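Local atomic coordinates of CigR Protein (PDB entry 4EW5), a protein that is a putative inner membrane protein of Salmonella whose precise role is not established, represented here by its C-terminal domain. Residues 43-55 against 77-91. Residues are numbered along the deposited sequence; the frame is centred on the assembly and turned at random.
Sequences LARGKPLPPGIAK and VGDNLVLIALSTAVV
Leu49 is the bump that fills the hollow between Val77, Ile84 and Val91. With CG anti to the backbone N (chi1 -164°) and chi2 at 66°, the two methyls take different partners: CD1 slides past Val77 CG1 at 3.8 Å and also reaches Val91 CG2, while CD2 meets Ile84 CD1 at 4.1 Å, the two side chains crossing nearly at right angles. Val77 CG1 is a shared contact point, met end-on by Leu43 CD1 at 3.9 Å and crossed by Ile53 CG2. The Lys55 aliphatic chain lies across Ile84 CD1 through its CD.

Backbone bonds fix this fit at one end. Gly46 N donates to Val91 O (2.8 Å, 172° at the hydrogen), and Val91 N returns a bond to Lys47 O; Leu49 N reaches Ala89 O at 3.0 Å from above the carbonyl plane. The last two bonds flank Pro48 and Val90, a single antiparallel, non-hydrogen-bonded bridge, and Val90 CG1 presses on the type II turn 44-47 at Gly46 C (3.5 Å). At the other end, a water links Ala54 O to Gly78 N.

Loop 43-55 packs Leu43, Leu49 and Lys55 against the Val82 and Ile84 side of strand 80-85, with Leu43 also touching Ile94 of strand 91-95.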
ATOM      1  N   LEU A  43     -15.666 -10.446   6.770  1.00 28.76           N
ATOM      2  CA  LEU A  43     -14.438 -11.034   7.323  1.00 28.47           C
ATOM      3  C   LEU A  43     -13.966 -10.131   8.447  1.00 30.86           C
ATOM      4  O   LEU A  43     -14.192  -8.919   8.428  1.00 30.26           O
ATOM      5  CB  LEU A  43     -13.389 -11.184   6.229  1.00 28.67           C
ATOM      6  CG  LEU A  43     -13.808 -12.079   5.077  1.00 29.19           C
ATOM      7  CD1 LEU A  43     -12.630 -12.227   4.128  1.00 29.70           C
ATOM      8  CD2 LEU A  43     -14.302 -13.471   5.510  1.00 28.89           C
ATOM      9  N   ALA A  44     -13.412 -10.706   9.493  1.00 29.08           N
ATOM     10  CA  ALA A  44     -12.958  -9.873  10.605  1.00 29.75           C
ATOM     11  C   ALA A  44     -11.464 -10.057  10.874  1.00 27.34           C
ATOM     12  O   ALA A  44     -11.046 -11.215  11.094  1.00 23.63           O
ATOM     13  CB  ALA A  44     -13.764 -10.275  11.798  1.00 29.38           C
ATOM     14  N   ARG A  45     -10.642  -8.977  10.804  1.00 26.43           N
ATOM     15  CA  ARG A  45      -9.276  -9.066  11.272  0.60 26.01           C
ATOM     16  C   ARG A  45      -9.231  -9.536  12.721  1.00 24.45           C
ATOM     17  O   ARG A  45     -10.001  -9.112  13.558  1.00 26.54           O
ATOM     18  CB  ARG A  45      -8.497  -7.746  11.169  0.60 28.94           C
ATOM     19  CG  ARG A  45      -7.967  -7.341   9.802  0.60 32.48           C
ATOM     20  CD  ARG A  45      -7.336  -5.934   9.886  0.60 34.44           C
ATOM     21  NE  ARG A  45      -6.790  -5.691  11.224  0.60 34.52           N
ATOM     22  CZ  ARG A  45      -5.832  -4.831  11.529  0.60 38.28           C
ATOM     23  NH1 ARG A  45      -5.279  -4.012  10.619  0.60 38.80           N
ATOM     24  NH2 ARG A  45      -5.449  -4.776  12.781  0.60 41.28           N
ATOM     25  N   GLY A  46      -8.351 -10.484  12.992  1.00 23.28           N
ATOM     26  CA  GLY A  46      -8.158 -11.003  14.340  1.00 24.23           C
ATOM     27  C   GLY A  46      -9.027 -12.215  14.676  1.00 24.77           C
ATOM     28  O   GLY A  46      -8.904 -12.787  15.766  1.00 25.83           O
ATOM     29  N   LYS A  47      -9.859 -12.641  13.705  1.00 25.08           N
ATOM     30  CA  LYS A  47     -10.661 -13.839  13.861  1.00 24.43           C
ATOM     31  C   LYS A  47     -10.361 -14.772  12.693  1.00 23.42           C
ATOM     32  O   LYS A  47      -9.989 -14.322  11.629  1.00 23.82           O
ATOM     33  CB  LYS A  47     -12.151 -13.471  13.854  1.00 24.93           C
ATOM     34  CG  LYS A  47     -12.592 -12.649  15.071  1.00 26.71           C
ATOM     35  CD  LYS A  47     -14.094 -12.573  15.068  1.00 29.19           C
ATOM     36  CE  LYS A  47     -14.642 -11.779  16.245  1.00 32.86           C
ATOM     37  NZ  LYS A  47     -16.135 -11.652  16.276  1.00 31.76           N
ATOM     38  N   PRO A  48     -10.593 -16.070  12.872  1.00 24.44           N
ATOM     39  CA  PRO A  48     -10.344 -17.038  11.801  1.00 24.32           C
ATOM     40  C   PRO A  48     -11.327 -16.833  10.657  1.00 22.28           C
ATOM     41  O   PRO A  48     -12.391 -16.279  10.834  1.00 20.66           O
ATOM     42  CB  PRO A  48     -10.638 -18.377  12.432  1.00 25.45           C
ATOM     43  CG  PRO A  48     -11.082 -18.110  13.809  1.00 29.10           C
ATOM     44  CD  PRO A  48     -10.964 -16.693  14.158  1.00 27.12           C
ATOM     45  N   LEU A  49     -10.933 -17.242   9.469  1.00 22.80           N
ATOM     46  CA  LEU A  49     -11.823 -17.280   8.347  1.00 23.89           C
ATOM     47  C   LEU A  49     -13.015 -18.170   8.733  1.00 24.25           C
ATOM     48  O   LEU A  49     -12.792 -19.217   9.379  1.00 21.41           O
ATOM     49  CB  LEU A  49     -11.044 -17.924   7.182  1.00 26.96           C
ATOM     50  CG  LEU A  49     -11.613 -17.749   5.810  1.00 30.93           C
ATOM     51  CD1 LEU A  49     -11.567 -16.259   5.406  1.00 30.43           C
ATOM     52  CD2 LEU A  49     -10.750 -18.611   4.884  1.00 32.47           C
ATOM     53  N   PRO A  50     -14.249 -17.771   8.420  1.00 23.17           N
ATOM     54  CA  PRO A  50     -15.388 -18.603   8.865  1.00 23.82           C
ATOM     55  C   PRO A  50     -15.314 -20.019   8.330  1.00 25.68           C
ATOM     56  O   PRO A  50     -14.743 -20.227   7.250  1.00 24.25           O
ATOM     57  CB  PRO A  50     -16.564 -17.942   8.225  1.00 24.92           C
ATOM     58  CG  PRO A  50     -16.179 -16.501   8.071  1.00 25.46           C
ATOM     59  CD  PRO A  50     -14.710 -16.534   7.783  1.00 25.22           C
ATOM     60  N   PRO A  51     -15.910 -20.974   9.054  1.00 25.75           N
ATOM     61  CA  PRO A  51     -15.787 -22.374   8.625  1.00 26.08           C
ATOM     62  C   PRO A  51     -16.522 -22.601   7.283  1.00 27.62           C
ATOM     63  O   PRO A  51     -17.569 -22.004   7.027  1.00 27.27           O
ATOM     64  CB  PRO A  51     -16.469 -23.161   9.768  1.00 28.93           C
ATOM     65  CG  PRO A  51     -16.436 -22.223  10.965  1.00 26.75           C
ATOM     66  CD  PRO A  51     -16.552 -20.843  10.375  1.00 26.24           C
ATOM     67  N   GLY A  52     -15.996 -23.516   6.474  1.00 25.92           N
ATOM     68  CA  GLY A  52     -16.651 -23.826   5.218  1.00 28.76           C
ATOM     69  C   GLY A  52     -16.415 -22.770   4.143  1.00 29.75           C
ATOM     70  O   GLY A  52     -17.030 -22.833   3.086  1.00 32.90           O
ATOM     71  N   ILE A  53     -15.547 -21.796   4.366  1.00 27.83           N
ATOM     72  CA  ILE A  53     -15.255 -20.772   3.348  1.00 27.45           C
ATOM     73  C   ILE A  53     -13.883 -21.157   2.778  1.00 27.64           C
ATOM     74  O   ILE A  53     -12.905 -21.231   3.494  1.00 28.95           O
ATOM     75  CB  ILE A  53     -15.216 -19.343   3.939  1.00 28.76           C
ATOM     76  CG1 ILE A  53     -16.600 -18.910   4.374  1.00 26.27           C
ATOM     77  CG2 ILE A  53     -14.619 -18.265   2.984  1.00 28.32           C
ATOM     78  CD1 ILE A  53     -17.680 -18.924   3.293  1.00 29.25           C
ATOM     79  N   ALA A  54     -13.855 -21.400   1.487  1.00 27.74           N
ATOM     80  CA  ALA A  54     -12.616 -21.741   0.794  1.00 28.42           C
ATOM     81  C   ALA A  54     -11.548 -20.624   0.838  1.00 26.63           C
ATOM     82  O   ALA A  54     -11.858 -19.440   0.726  1.00 27.26           O
ATOM     83  CB  ALA A  54     -12.970 -22.123  -0.638  1.00 30.04           C
ATOM     84  N   LYS A  55     -10.282 -21.003   0.989  1.00 27.11           N
ATOM     85  CA  LYS A  55      -9.185 -20.067   0.809  1.00 29.94           C
ATOM     86  C   LYS A  55      -8.302 -20.639  -0.277  1.00 30.62           C
ATOM     87  O   LYS A  55      -7.710 -21.670  -0.080  1.00 30.62           O
ATOM     88  CB  LYS A  55      -8.364 -19.876   2.057  1.00 30.02           C
ATOM     89  CG  LYS A  55      -8.002 -21.114   2.818  1.00 34.01           C
ATOM     90  CD  LYS A  55      -7.333 -20.750   4.139  1.00 40.50           C
ATOM     91  CE  LYS A  55      -6.938 -21.976   4.920  1.00 41.44           C
ATOM     92  NZ  LYS A  55      -8.114 -22.479   5.664  1.00 41.04           N
ATOM     93  N   VAL A  77      -9.991 -15.325  -1.219  1.00 23.39           N
ATOM     94  CA  VAL A  77     -11.203 -15.613  -0.427  1.00 23.57           C
ATOM     95  C   VAL A  77     -12.323 -14.850  -1.096  1.00 23.98           C
ATOM     96  O   VAL A  77     -12.289 -13.627  -1.119  1.00 25.27           O
ATOM     97  CB  VAL A  77     -11.007 -15.136   1.014  1.00 22.52           C
ATOM     98  CG1 VAL A  77     -12.281 -15.355   1.836  1.00 26.15           C
ATOM     99  CG2 VAL A  77      -9.859 -15.893   1.616  1.00 22.45           C
ATOM    100  N   GLY A  78     -13.213 -15.562  -1.808  1.00 23.85           N
ATOM    101  CA  GLY A  78     -14.245 -14.911  -2.596  1.00 25.07           C
ATOM    102  C   GLY A  78     -13.490 -14.214  -3.709  1.00 26.83           C
ATOM    103  O   GLY A  78     -12.664 -14.851  -4.425  1.00 27.29           O
ATOM    104  N   ASP A  79     -13.744 -12.929  -3.866  1.00 27.38           N
ATOM    105  CA  ASP A  79     -12.921 -12.111  -4.815  1.00 27.04           C
ATOM    106  C   ASP A  79     -11.911 -11.169  -4.123  1.00 24.86           C
ATOM    107  O   ASP A  79     -11.436 -10.211  -4.736  1.00 25.57           O
ATOM    108  CB  ASP A  79     -13.771 -11.402  -5.831  1.00 30.42           C
ATOM    109  CG  ASP A  79     -14.727 -10.391  -5.220  1.00 32.86           C
ATOM    110  OD1 ASP A  79     -14.754 -10.302  -3.970  1.00 35.05           O
ATOM    111  OD2 ASP A  79     -15.433  -9.734  -6.006  1.00 34.13           O
ATOM    112  N   ASN A  80     -11.553 -11.495  -2.889  1.00 24.48           N
ATOM    113  CA  ASN A  80     -10.679 -10.645  -2.061  1.00 24.23           C
ATOM    114  C   ASN A  80      -9.315 -11.238  -1.865  1.00 21.68           C
ATOM    115  O   ASN A  80      -9.125 -12.499  -1.915  1.00 21.39           O
ATOM    116  CB  ASN A  80     -11.337 -10.467  -0.728  1.00 25.54           C
ATOM    117  CG  ASN A  80     -12.807  -9.989  -0.863  1.00 28.33           C
ATOM    118  OD1 ASN A  80     -13.099  -8.987  -1.543  1.00 29.51           O
ATOM    119  ND2 ASN A  80     -13.757 -10.821  -0.375  1.00 32.02           N
ATOM    120  N   LEU A  81      -8.350 -10.392  -1.525  1.00 22.28           N
ATOM    121  CA  LEU A  81      -7.017 -10.902  -1.240  1.00 20.47           C
ATOM    122  C   LEU A  81      -6.843 -10.838   0.285  1.00 21.98           C
ATOM    123  O   LEU A  81      -6.988  -9.746   0.873  1.00 24.17           O
ATOM    124  CB  LEU A  81      -5.972 -10.001  -1.899  1.00 21.48           C
ATOM    125  CG  LEU A  81      -4.505 -10.329  -1.673  1.00 21.84           C
ATOM    126  CD1 LEU A  81      -4.115 -11.775  -2.010  1.00 22.73           C
ATOM    127  CD2 LEU A  81      -3.612  -9.285  -2.401  1.00 22.09           C
ATOM    128  N   VAL A  82      -6.470 -11.939   0.929  1.00 19.77           N
ATOM    129  CA  VAL A  82      -6.542 -12.022   2.405  1.00 19.26           C
ATOM    130  C   VAL A  82      -5.281 -12.683   2.931  1.00 18.99           C
ATOM    131  O   VAL A  82      -4.906 -13.762   2.453  1.00 19.54           O
ATOM    132  CB  VAL A  82      -7.788 -12.826   2.843  1.00 21.67           C
ATOM    133  CG1 VAL A  82      -7.890 -12.778   4.382  1.00 20.95           C
ATOM    134  CG2 VAL A  82      -9.062 -12.292   2.154  1.00 21.37           C
ATOM    135  N   LEU A  83      -4.561 -12.025   3.846  1.00 18.65           N
ATOM    136  CA  LEU A  83      -3.448 -12.603   4.483  1.00 17.61           C
ATOM    137  C   LEU A  83      -4.002 -13.345   5.723  1.00 21.13           C
ATOM    138  O   LEU A  83      -4.701 -12.741   6.567  1.00 20.19           O
ATOM    139  CB  LEU A  83      -2.498 -11.550   5.015  1.00 18.60           C
ATOM    140  CG  LEU A  83      -1.167 -12.004   5.631  1.00 17.44           C
ATOM    141  CD1 LEU A  83      -0.234 -12.665   4.592  1.00 17.03           C
ATOM    142  CD2 LEU A  83      -0.433 -10.893   6.336  1.00 18.43           C
ATOM    143  N   ILE A  84      -3.550 -14.572   5.897  1.00 20.36           N
ATOM    144  CA  ILE A  84      -4.145 -15.458   6.906  1.00 23.48           C
ATOM    145  C   ILE A  84      -3.000 -16.133   7.639  1.00 23.89           C
ATOM    146  O   ILE A  84      -2.029 -16.585   6.997  1.00 26.93           O
ATOM    147  CB  ILE A  84      -5.034 -16.494   6.169  1.00 26.89           C
ATOM    148  CG1 ILE A  84      -6.273 -15.802   5.642  1.00 27.84           C
ATOM    149  CG2 ILE A  84      -5.491 -17.611   7.050  1.00 30.20           C
ATOM    150  CD1 ILE A  84      -7.154 -16.671   4.737  1.00 32.79           C
ATOM    151  N   ALA A  85      -3.069 -16.151   8.969  1.00 22.20           N
ATOM    152  CA  ALA A  85      -2.113 -16.898   9.773  1.00 24.66           C
ATOM    153  C   ALA A  85      -2.231 -18.401   9.510  1.00 26.88           C
ATOM    154  O   ALA A  85      -3.342 -18.980   9.501  1.00 28.23           O
ATOM    155  CB  ALA A  85      -2.337 -16.631  11.263  1.00 26.74           C
ATOM    156  N   LEU A  86      -1.088 -19.036   9.293  1.00 27.38           N
ATOM    157  CA  LEU A  86      -1.066 -20.432   9.024  1.00 28.37           C
ATOM    158  C   LEU A  86      -1.556 -21.138  10.263  1.00 29.69           C
ATOM    159  O   LEU A  86      -1.336 -20.692  11.368  1.00 30.91           O
ATOM    160  CB  LEU A  86       0.340 -20.935   8.677  1.00 27.70           C
ATOM    161  CG  LEU A  86       0.832 -20.489   7.281  1.00 30.18           C
ATOM    162  CD1 LEU A  86       2.284 -21.020   7.143  1.00 32.62           C
ATOM    163  CD2 LEU A  86      -0.017 -20.978   6.118  1.00 33.95           C
ATOM    164  N   SER A  87      -2.178 -22.261  10.067  1.00 29.71           N
ATOM    165  CA  SER A  87      -2.661 -23.067  11.184  1.00 31.92           C
ATOM    166  C   SER A  87      -3.947 -22.488  11.797  1.00 30.74           C
ATOM    167  O   SER A  87      -4.968 -23.186  11.776  1.00 33.54           O
ATOM    168  CB  SER A  87      -1.620 -23.313  12.270  1.00 32.83           C
ATOM    169  OG  SER A  87      -2.150 -24.209  13.275  1.00 32.40           O
ATOM    170  N   THR A  88      -3.936 -21.274  12.354  1.00 25.98           N
ATOM    171  CA  THR A  88      -5.146 -20.757  13.024  1.00 25.26           C
ATOM    172  C   THR A  88      -6.145 -20.150  12.060  1.00 26.00           C
ATOM    173  O   THR A  88      -7.338 -19.951  12.408  1.00 26.05           O
ATOM    174  CB  THR A  88      -4.773 -19.665  14.014  1.00 24.96           C
ATOM    175  OG1 THR A  88      -4.104 -18.649  13.245  1.00 27.63           O
ATOM    176  CG2 THR A  88      -3.827 -20.138  15.061  1.00 28.17           C
ATOM    177  N   ALA A  89      -5.672 -19.841  10.854  1.00 24.64           N
ATOM    178  CA  ALA A  89      -6.551 -19.262   9.783  1.00 24.72           C
ATOM    179  C   ALA A  89      -7.073 -17.870  10.215  1.00 22.71           C
ATOM    180  O   ALA A  89      -7.950 -17.335   9.586  1.00 24.72           O
ATOM    181  CB  ALA A  89      -7.696 -20.212   9.419  1.00 25.11           C
ATOM    182  N   VAL A  90      -6.402 -17.244  11.177  1.00 21.55           N
ATOM    183  CA  VAL A  90      -6.727 -15.876  11.649  1.00 22.02           C
ATOM    184  C   VAL A  90      -6.467 -14.848  10.549  1.00 22.39           C
ATOM    185  O   VAL A  90      -5.356 -14.746  10.031  1.00 23.34           O
ATOM    186  CB  VAL A  90      -5.991 -15.446  12.913  1.00 21.53           C
ATOM    187  CG1 VAL A  90      -6.333 -13.984  13.235  1.00 21.04           C
ATOM    188  CG2 VAL A  90      -6.341 -16.361  14.135  1.00 23.96           C
ATOM    189  N   VAL A  91      -7.508 -14.129  10.215  1.00 22.03           N
ATOM    190  CA  VAL A  91      -7.473 -13.133   9.181  1.00 23.49           C
ATOM    191  C   VAL A  91      -6.648 -11.955   9.695  1.00 23.12           C
ATOM    192  O   VAL A  91      -6.929 -11.377  10.744  1.00 22.45           O
ATOM    193  CB  VAL A  91      -8.857 -12.759   8.705  1.00 22.15           C
ATOM    194  CG1 VAL A  91      -8.812 -11.532   7.800  1.00 21.96           C
ATOM    195  CG2 VAL A  91      -9.536 -13.958   8.014  1.00 24.69           C
TER
HETATM  196  O   HOH W   1     -13.406 -18.307  -1.098  1.00 30.53           O